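Local coordinates for protein UDP-glucose 4-epimerase (Brucella ovis, PDB 4WOK) that probably catalyses the NAD-dependent interconversion of UDP-glucose and UDP-galactose by inverting the sugar at C4, at residues P38-N43 with G55-G60; N12-V17 with A76-I81. The protein carries 2 engineered substitutions. All blocks are in the same frame, centred on the assembly; numbering follows the deposited sequence.

Interaction 1. Residues P38-N43 with G55-G60. With NAD (nicotinamide-adenine-dinucleotide), chain B.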
# COMPACT_ATOMS: atom_id res chain seq x y z
N PRO A 38 8.54 13.62 9.97
CA PRO A 38 7.29 12.86 10.02
C PRO A 38 6.71 12.84 11.43
O PRO A 38 7.43 12.67 12.42
CB PRO A 38 7.71 11.46 9.57
CG PRO A 38 9.16 11.34 9.96
CD PRO A 38 9.73 12.76 9.76
N VAL A 39 5.41 13.02 11.50
CA VAL A 39 4.66 12.90 12.74
C VAL A 39 3.67 11.78 12.53
O VAL A 39 2.80 11.89 11.67
CB VAL A 39 3.92 14.19 13.10
CG1 VAL A 39 3.16 14.01 14.40
CG2 VAL A 39 4.92 15.36 13.22
N VAL A 40 3.78 10.72 13.32
CA VAL A 40 2.92 9.56 13.08
C VAL A 40 1.68 9.63 13.95
O VAL A 40 1.77 9.89 15.16
CB VAL A 40 3.68 8.23 13.32
CG1 VAL A 40 2.69 7.01 13.37
CG2 VAL A 40 4.71 8.00 12.23
N TYR A 41 0.51 9.41 13.33
CA TYR A 41 -0.77 9.33 14.03
C TYR A 41 -1.31 7.94 13.72
O TYR A 41 -1.52 7.61 12.56
CB TYR A 41 -1.72 10.44 13.56
CG TYR A 41 -3.03 10.50 14.34
CD1 TYR A 41 -4.11 9.70 13.99
CD2 TYR A 41 -3.18 11.37 15.42
CE1 TYR A 41 -5.33 9.75 14.72
CE2 TYR A 41 -4.38 11.45 16.13
CZ TYR A 41 -5.45 10.64 15.77
OH TYR A 41 -6.63 10.70 16.49
N ASP A 42 -1.50 7.11 14.74
CA ASP A 42 -1.76 5.68 14.48
C ASP A 42 -2.41 5.08 15.70
O ASP A 42 -2.04 5.44 16.83
CB ASP A 42 -0.44 4.96 14.17
CG ASP A 42 -0.64 3.64 13.46
OD1 ASP A 42 -1.27 2.73 14.05
OD2 ASP A 42 -0.17 3.50 12.31
N ASN A 43 -3.36 4.17 15.52
CA ASN A 43 -4.04 3.62 16.68
C ASN A 43 -3.43 2.30 17.16
O ASN A 43 -3.93 1.69 18.12
CB ASN A 43 -5.56 3.46 16.42
CG ASN A 43 -5.89 2.39 15.37
OD1 ASN A 43 -5.02 1.74 14.79
ND2 ASN A 43 -7.19 2.21 15.13
N GLY A 55 10.43 10.38 14.29
CA GLY A 55 9.83 11.61 14.77
C GLY A 55 8.77 11.35 15.84
O GLY A 55 8.73 10.27 16.44
N ASP A 56 7.91 12.33 16.08
CA ASP A 56 6.93 12.23 17.15
C ASP A 56 5.88 11.17 16.87
O ASP A 56 5.66 10.78 15.73
CB ASP A 56 6.23 13.57 17.36
CG ASP A 56 7.11 14.58 18.09
OD1 ASP A 56 8.30 14.29 18.29
OD2 ASP A 56 6.60 15.66 18.45
N PHE A 57 5.27 10.69 17.95
CA PHE A 57 4.20 9.69 17.87
C PHE A 57 2.98 10.18 18.62
O PHE A 57 3.08 10.60 19.77
CB PHE A 57 4.67 8.35 18.43
CG PHE A 57 3.56 7.32 18.53
CD1 PHE A 57 2.83 6.96 17.41
CD2 PHE A 57 3.25 6.73 19.74
CE1 PHE A 57 1.79 5.99 17.49
CE2 PHE A 57 2.23 5.77 19.84
CZ PHE A 57 1.50 5.41 18.71
N VAL A 58 1.84 10.15 17.96
CA VAL A 58 0.58 10.43 18.61
C VAL A 58 -0.25 9.18 18.47
O VAL A 58 -0.61 8.83 17.35
CB VAL A 58 -0.14 11.62 17.98
CG1 VAL A 58 -1.49 11.85 18.66
CG2 VAL A 58 0.73 12.89 18.06
N GLU A 59 -0.54 8.50 19.57
CA GLU A 59 -1.47 7.36 19.50
C GLU A 59 -2.88 7.92 19.41
O GLU A 59 -3.28 8.75 20.21
CB GLU A 59 -1.35 6.44 20.71
CG GLU A 59 -2.08 5.09 20.55
CD GLU A 59 -3.61 5.16 20.70
OE1 GLU A 59 -4.09 5.76 21.68
OE2 GLU A 59 -4.35 4.57 19.86
N GLY A 60 -3.65 7.43 18.44
CA GLY A 60 -5.01 7.90 18.31
C GLY A 60 -5.69 7.25 17.12
O GLY A 60 -5.03 6.71 16.23
PA NAD B . -0.64 -1.87 7.83
O1A NAD B . -1.87 -2.42 8.53
O2A NAD B . 0.77 -2.30 8.14
O5B NAD B . -0.64 -0.18 8.25
C5B NAD B . -1.94 0.26 8.57
C4B NAD B . -1.72 1.29 9.70
O4B NAD B . -2.93 2.04 9.94
C3B NAD B . -1.43 0.43 10.94
O3B NAD B . -0.31 0.98 11.58
C2B NAD B . -2.73 0.60 11.78
O2B NAD B . -2.45 0.54 13.12
C1B NAD B . -3.17 2.05 11.36
N9A NAD B . -4.63 2.24 11.46
C8A NAD B . -5.67 1.43 10.96
N7A NAD B . -6.88 1.93 11.22
C5A NAD B . -6.62 3.11 11.93
C6A NAD B . -7.47 4.08 12.49
N6A NAD B . -8.84 3.95 12.39
N1A NAD B . -6.94 5.15 13.13
C2A NAD B . -5.58 5.24 13.21
N3A NAD B . -4.63 4.38 12.73
C4A NAD B . -5.22 3.32 12.08
O3 NAD B . -1.16 -1.95 6.31
PN NAD B . -0.14 -1.45 5.16
O1N NAD B . 1.04 -0.59 5.54
O2N NAD B . -0.12 -2.58 4.20
O5D NAD B . -1.06 -0.46 4.09
C5D NAD B . -1.52 0.66 4.67
C4D NAD B . -2.19 1.46 3.55
O4D NAD B . -1.72 0.94 2.24
C3D NAD B . -3.71 1.20 3.58
O3D NAD B . -4.30 2.37 3.12
C2D NAD B . -3.84 0.08 2.54
O2D NAD B . -5.06 0.02 1.91
C1D NAD B . -2.86 0.65 1.50
N1N NAD B . -2.52 -0.46 0.48
C2N NAD B . -1.69 -1.49 0.90
C3N NAD B . -1.37 -2.52 -0.02
C7N NAD B . -0.47 -3.64 0.42
O7N NAD B . -0.15 -4.54 -0.36
N7N NAD B . -0.02 -3.65 1.73
C4N NAD B . -1.91 -2.48 -1.31
C5N NAD B . -2.75 -1.43 -1.70
C6N NAD B . -3.06 -0.42 -0.79
O HOH W 1 7.27 10.05 13.53
O HOH W 2 8.39 14.55 14.38
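Y41 lies across V58 of the neighbouring strand and G60 just beyond it, in a parallel pair at the edge of a Rossmann sheet. With chi1 at -175°, CG lies anti to the backbone N, and the ring reaches over the 55-60 segment. From CB outward, CD2 and then CE2 meet V58 CG1, at 3.7 and 3.9 Å, while on the other side of the ring CD1 and then, more closely, CE1 approach G60 O, CE1 at 3.4 Å. CZ and OH then pass over the G60 backbone, and the hydroxyl is hydrogen-bonded to the carbonyl of D61.

Four backbone bonds join the segments. V58 N gives V40 O a short one of 2.8 Å, whereas G60 N comes to D42 O from above the carbonyl plane. On the sheet face opposite Y41, V40 CG1 packs against F57 CD1. Where the strands part, one water donates to both P38 O and D56 O.

D42 illustrates the acidic residue that often ends the second Rossmann strand in NAD-binding proteins: OD1 accepts NAD O2B at 2.7 Å and OD2 accepts O3B at 2.6 Å, one ribose hydroxyl per carboxylate oxygen. Backbone amides of L44 and A20 also bind this carboxylate, fixing its rotation. Strand 57-59 is one of the two outermost strands of the sheet; helix 65-75 covers Y41 and V58, and strand 13-17 flanks 38-42 on its other edge.

Interaction 2. Residues N12-V17 with A76-I81. Engineered in segment 76-81: A76 (natural residue Val).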
# COMPACT_ATOMS: atom_id res chain seq x y z
N ASN A 12 7.96 21.97 8.30
CA ASN A 12 8.33 20.73 7.62
C ASN A 12 7.73 19.50 8.29
O ASN A 12 8.14 18.39 7.98
CB ASN A 12 9.86 20.60 7.52
CG ASN A 12 10.51 20.29 8.85
OD1 ASN A 12 10.02 20.67 9.91
ND2 ASN A 12 11.64 19.57 8.80
N ASN A 13 6.74 19.68 9.18
CA ASN A 13 6.01 18.51 9.71
C ASN A 13 5.13 17.88 8.64
O ASN A 13 4.41 18.58 7.93
CB ASN A 13 5.14 18.89 10.92
CG ASN A 13 5.96 19.30 12.12
OD1 ASN A 13 7.04 18.75 12.38
ND2 ASN A 13 5.45 20.26 12.88
N VAL A 14 5.20 16.55 8.52
CA VAL A 14 4.32 15.82 7.63
C VAL A 14 3.60 14.79 8.48
O VAL A 14 4.23 14.00 9.17
CB VAL A 14 5.09 15.17 6.47
CG1 VAL A 14 4.19 14.24 5.66
CG2 VAL A 14 5.67 16.26 5.56
N LEU A 15 2.27 14.85 8.48
CA LEU A 15 1.49 13.94 9.31
C LEU A 15 1.30 12.62 8.56
O LEU A 15 0.70 12.57 7.49
CB LEU A 15 0.14 14.55 9.67
CG LEU A 15 -0.70 13.72 10.64
CD1 LEU A 15 -0.04 13.75 12.03
CD2 LEU A 15 -2.12 14.27 10.69
N VAL A 16 1.83 11.55 9.13
CA VAL A 16 1.73 10.24 8.50
C VAL A 16 0.73 9.41 9.28
O VAL A 16 1.04 8.81 10.32
CB VAL A 16 3.09 9.53 8.44
CG1 VAL A 16 2.98 8.26 7.62
CG2 VAL A 16 4.15 10.48 7.82
N VAL A 17 -0.49 9.41 8.78
CA VAL A 17 -1.58 8.72 9.41
C VAL A 17 -1.50 7.23 9.03
O VAL A 17 -1.46 6.90 7.85
CB VAL A 17 -2.91 9.35 8.97
CG1 VAL A 17 -4.05 8.68 9.66
CG2 VAL A 17 -2.91 10.85 9.33
N ALA A 76 0.66 21.67 12.57
CA ALA A 76 0.50 22.44 11.33
C ALA A 76 1.19 21.76 10.15
O ALA A 76 2.06 22.36 9.50
CB ALA A 76 1.05 23.88 11.51
N PRO A 77 0.82 20.50 9.86
CA PRO A 77 1.58 19.76 8.86
C PRO A 77 1.44 20.34 7.46
O PRO A 77 0.36 20.82 7.12
CB PRO A 77 0.97 18.36 8.92
CG PRO A 77 -0.39 18.55 9.48
CD PRO A 77 -0.33 19.74 10.38
N VAL A 78 2.51 20.29 6.68
CA VAL A 78 2.47 20.79 5.31
C VAL A 78 1.74 19.82 4.38
O VAL A 78 1.36 20.18 3.27
CB VAL A 78 3.88 21.06 4.76
CG1 VAL A 78 4.64 21.98 5.69
CG2 VAL A 78 4.62 19.74 4.56
N ALA A 79 1.58 18.58 4.84
CA ALA A 79 0.85 17.57 4.09
C ALA A 79 0.43 16.45 5.04
O ALA A 79 1.04 16.26 6.10
CB ALA A 79 1.70 16.99 2.96
N VAL A 80 -0.60 15.71 4.63
CA VAL A 80 -1.08 14.55 5.36
C VAL A 80 -1.03 13.34 4.41
O VAL A 80 -1.54 13.41 3.30
CB VAL A 80 -2.52 14.75 5.88
CG1 VAL A 80 -3.06 13.49 6.59
CG2 VAL A 80 -2.57 15.96 6.81
N ILE A 81 -0.37 12.27 4.84
CA ILE A 81 -0.36 11.03 4.07
C ILE A 81 -1.22 10.00 4.81
O ILE A 81 -0.98 9.71 5.98
CB ILE A 81 1.05 10.50 3.86
CG1 ILE A 81 1.99 11.64 3.41
CG2 ILE A 81 1.04 9.39 2.82
CD1 ILE A 81 3.41 11.17 3.18
O HOH W 3 4.84 22.07 9.66
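V14 sits against V78 and I81 in the apolar centre of this contact, which pairs the first and fourth strands of the Rossmann fold. Its two methyl groups divide the work. With chi1 at 172°, CG1 is turned forward beside the carbonyl carbon and meets I81 CD1 at 4.0 Å, while CG2, beside the backbone N, reaches back to V78 CG2 at 3.8 Å. Helix 22-33 closes over V14 and I81 on this face, and helix 236-251 also touches I81.

The other face of the sheet is apolar here too. L15 CB rests on the P77 ring, 4.0 Å from its CB, and is also near V80 CG2. One step along, V17 CG2 meets V80 CG1 at 3.8 Å. Further out, L15 is in contact with V39 and Y41 of strand 37-42, and V17 with I62 and A84.

Between the two faces runs the parallel backbone pairing. L15 is gripped at both ends, its N donating to A79 O and its O accepting I81 N at 2.9 Å; V17 N then bonds to I81 O. The strand order 3-2-1-4 makes this the point where the chain, having built strands on one side of 13-17, crosses to the other.

The polar edge lies at the start of the strands. There N13 O receives V78 N at 2.8 Å, and N13 ND2 is bonded to the carbonyl of Y75, in the helix just before A76. A76, an engineered residue with positive phi, ends that helical path. A single water spans the remaining separation, accepting from N13 N at 3.1 Å and donating to A76 O at 2.8 Å.

In the fold
Interactions 1 and 2 lie in one parallel sheet, their centres about 10 Å apart, and are joined because strands 37-42 and 13-17 are neighbours in it. V39 makes the join: its N bonds to V14 O at 2.8 Å and its O to V16 N at 2.7 Å, while L15 CD1 packs near the same carbonyl. In sequence, both strands of interaction 1 fall between the two strands of interaction 2. Both pairs lead toward NAD. Interaction 1 holds the adenine ribose directly, whereas interaction 2 comes near the same adenosine end only with the V17 side chain, at the C-terminal end of strand 13-17, about 5 Å from the adenine.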